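Side-chain contact in RmpA (Streptococcus mutans, PDB 3BJV), which is probably the enzyme IIA component of an ascorbate-specific phosphotransferase system, relaying phosphate for the uptake and phosphorylation of ascorbate: residues Pro62-Pro67 with Pro117-Leu122. Residues are numbered along the deposited sequence; the frame is centred on the assembly and turned at random.
Sequences PGMAMP and PQIIAL
Ile119 turns its CG2 methyl toward two methionine side chains, Met64 and Met66, which leave strand 63-65 and the residue after it on the same face. The closer approach is the methyl of Met64: its CE lies 3.9 Å from Ile119 CG2, and the two side chains cross at about a right angle. Met64 gets there by folding up, with CG set between its own backbone N and carbonyl carbon (chi1 76°) and the chain bent again at chi2 and chi3. Ile119 holds CG2 anti to its backbone N, which carries this branch out toward the Met64 methyl. Met66 meets the same methyl more loosely through its sulfur, with SD 4.4 Å from Ile119 CG2. No hydrogen bond joins the segments; the contact is a small, buried apolar one in which a beta-branched helix residue meets thioether side chains from a strand and the residue just after it. Strand 63-65 runs parallel to strand 96-104, whose Leu103 touches both Met66 and Ile119, while Phe80 of strand 79-85 also packs on Ile119. Helix 108-123 lies against the mixed sheet as part of a helical layer of the alpha/beta three-layer sandwich, and its Ile120 meets Ile120 of the second subunit.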
ATOM      1  N   PRO A  62      -7.699   5.621  10.454  1.00 22.51           N
ATOM      2  CA  PRO A  62      -7.741   5.791  11.919  1.00 20.79           C
ATOM      3  C   PRO A  62      -8.221   4.537  12.642  1.00 18.39           C
ATOM      4  O   PRO A  62      -9.025   3.814  12.087  1.00 17.88           O
ATOM      5  CB  PRO A  62      -8.691   6.991  12.118  1.00 21.06           C
ATOM      6  CG  PRO A  62      -8.712   7.687  10.762  1.00 22.97           C
ATOM      7  CD  PRO A  62      -8.664   6.518   9.784  1.00 22.64           C
ATOM      8  N   GLY A  63      -7.707   4.297  13.850  1.00 16.71           N
ATOM      9  CA  GLY A  63      -7.920   3.063  14.577  1.00 14.99           C
ATOM     10  C   GLY A  63      -6.902   1.939  14.317  1.00 14.23           C
ATOM     11  O   GLY A  63      -6.698   1.081  15.177  1.00 14.46           O
ATOM     12  N   MET A  64      -6.264   1.893  13.159  1.00 12.96           N
ATOM     13  CA  MET A  64      -5.353   0.779  12.912  1.00 13.44           C
ATOM     14  C   MET A  64      -3.883   1.182  12.546  1.00 12.74           C
ATOM     15  O   MET A  64      -3.629   2.279  12.029  1.00 12.68           O
ATOM     16  CB  MET A  64      -5.965  -0.194  11.886  1.00 14.03           C
ATOM     17  CG  MET A  64      -5.932   0.278  10.425  1.00 17.62           C
ATOM     18  SD  MET A  64      -4.272   0.261   9.631  1.00 21.95           S
ATOM     19  CE  MET A  64      -4.152  -1.461   9.144  1.00 19.21           C
ATOM     20  N   ALA A  65      -2.943   0.291  12.843  1.00 11.26           N
ATOM     21  CA  ALA A  65      -1.561   0.414  12.448  1.00  9.65           C
ATOM     22  C   ALA A  65      -1.113  -0.917  11.847  1.00  9.99           C
ATOM     23  O   ALA A  65      -1.526  -1.976  12.316  1.00  8.95           O
ATOM     24  CB  ALA A  65      -0.713   0.755  13.662  1.00  9.21           C
ATOM     25  N   MET A  66      -0.276  -0.864  10.808  1.00 10.23           N
ATOM     26  CA  MET A  66       0.463  -2.041  10.336  1.00 13.10           C
ATOM     27  C   MET A  66       1.970  -1.896  10.563  1.00 10.50           C
ATOM     28  O   MET A  66       2.716  -1.671   9.618  1.00 10.16           O
ATOM     29  CB  MET A  66       0.162  -2.359   8.860  1.00 11.97           C
ATOM     30  CG  MET A  66      -0.094  -1.163   8.067  1.00 16.35           C
ATOM     31  SD  MET A  66      -0.184  -1.502   6.315  1.00 22.64           S
ATOM     32  CE  MET A  66       1.587  -1.804   5.969  1.00 20.34           C
ATOM     33  N   PRO A  67       2.434  -2.047  11.824  1.00  9.74           N
ATOM     34  CA  PRO A  67       3.852  -1.801  12.138  1.00  8.67           C
ATOM     35  C   PRO A  67       4.786  -2.741  11.333  1.00  8.02           C
ATOM     36  O   PRO A  67       4.511  -3.955  11.226  1.00  7.63           O
ATOM     37  CB  PRO A  67       3.951  -2.139  13.630  1.00  9.04           C
ATOM     38  CG  PRO A  67       2.560  -2.338  14.125  1.00  8.90           C
ATOM     39  CD  PRO A  67       1.674  -2.580  12.968  1.00  9.70           C
ATOM     40  N   PRO A 117      -2.825  -5.210  -0.248  1.00 11.39           N
ATOM     41  CA  PRO A 117      -4.170  -5.555  -0.675  1.00 10.09           C
ATOM     42  C   PRO A 117      -4.969  -6.437   0.334  1.00  9.78           C
ATOM     43  O   PRO A 117      -6.182  -6.276   0.457  1.00 10.26           O
ATOM     44  CB  PRO A 117      -3.913  -6.359  -1.944  1.00 10.41           C
ATOM     45  CG  PRO A 117      -2.571  -6.063  -2.387  1.00  8.83           C
ATOM     46  CD  PRO A 117      -1.805  -5.633  -1.243  1.00 10.94           C
ATOM     47  N   GLN A 118      -4.322  -7.368   1.032  1.00  9.17           N
ATOM     48  CA  GLN A 118      -5.042  -8.269   1.939  1.00  9.27           C
ATOM     49  C   GLN A 118      -5.416  -7.559   3.207  1.00  9.60           C
ATOM     50  O   GLN A 118      -6.467  -7.816   3.789  1.00 10.31           O
ATOM     51  CB  GLN A 118      -4.184  -9.473   2.302  1.00 10.32           C
ATOM     52  CG  GLN A 118      -4.145 -10.554   1.221  1.00  6.85           C
ATOM     53  CD  GLN A 118      -3.235 -11.682   1.610  1.00  7.86           C
ATOM     54  OE1 GLN A 118      -2.003 -11.666   1.348  1.00 11.68           O
ATOM     55  NE2 GLN A 118      -3.811 -12.676   2.243  1.00  5.67           N
ATOM     56  N   ILE A 119      -4.538  -6.660   3.637  1.00 10.43           N
ATOM     57  CA  ILE A 119      -4.772  -5.861   4.824  1.00 10.39           C
ATOM     58  C   ILE A 119      -5.935  -4.884   4.579  1.00 11.35           C
ATOM     59  O   ILE A 119      -6.829  -4.762   5.440  1.00  9.00           O
ATOM     60  CB  ILE A 119      -3.485  -5.169   5.282  1.00 10.43           C
ATOM     61  CG1 ILE A 119      -2.551  -6.240   5.873  1.00 10.62           C
ATOM     62  CG2 ILE A 119      -3.782  -4.000   6.264  1.00  7.42           C
ATOM     63  CD1 ILE A 119      -1.048  -5.852   5.930  1.00 10.91           C
ATOM     64  N   ILE A 120      -5.939  -4.240   3.408  1.00 12.12           N
ATOM     65  CA  ILE A 120      -6.986  -3.291   3.130  1.00 14.87           C
ATOM     66  C   ILE A 120      -8.378  -3.942   2.925  1.00 14.77           C
ATOM     67  O   ILE A 120      -9.382  -3.419   3.447  1.00 14.71           O
ATOM     68  CB  ILE A 120      -6.593  -2.097   2.139  1.00 16.24           C
ATOM     69  CG1 ILE A 120      -6.438  -2.496   0.710  1.00 18.57           C
ATOM     70  CG2 ILE A 120      -5.289  -1.335   2.583  1.00 15.63           C
ATOM     71  CD1 ILE A 120      -5.257  -1.599   0.081  1.00 22.06           C
ATOM     72  N   ALA A 121      -8.409  -5.118   2.288  1.00 14.82           N
ATOM     73  CA  ALA A 121      -9.633  -5.965   2.235  1.00 14.87           C
ATOM     74  C   ALA A 121     -10.268  -6.220   3.619  1.00 14.30           C
ATOM     75  O   ALA A 121     -11.463  -6.056   3.795  1.00 14.45           O
ATOM     76  CB  ALA A 121      -9.330  -7.314   1.544  1.00 14.77           C
ATOM     77  N   LEU A 122      -9.455  -6.642   4.586  1.00 13.75           N
ATOM     78  CA  LEU A 122      -9.923  -6.875   5.974  1.00 12.86           C
ATOM     79  C   LEU A 122     -10.566  -5.618   6.584  1.00 13.09           C
ATOM     80  O   LEU A 122     -11.731  -5.666   7.048  1.00 13.06           O
ATOM     81  CB  LEU A 122      -8.757  -7.378   6.832  1.00 11.75           C
ATOM     82  CG  LEU A 122      -9.041  -7.678   8.294  1.00 13.33           C
ATOM     83  CD1 LEU A 122     -10.139  -8.774   8.413  1.00 13.58           C
ATOM     84  CD2 LEU A 122      -7.716  -8.157   8.989  1.00 12.64           C
TER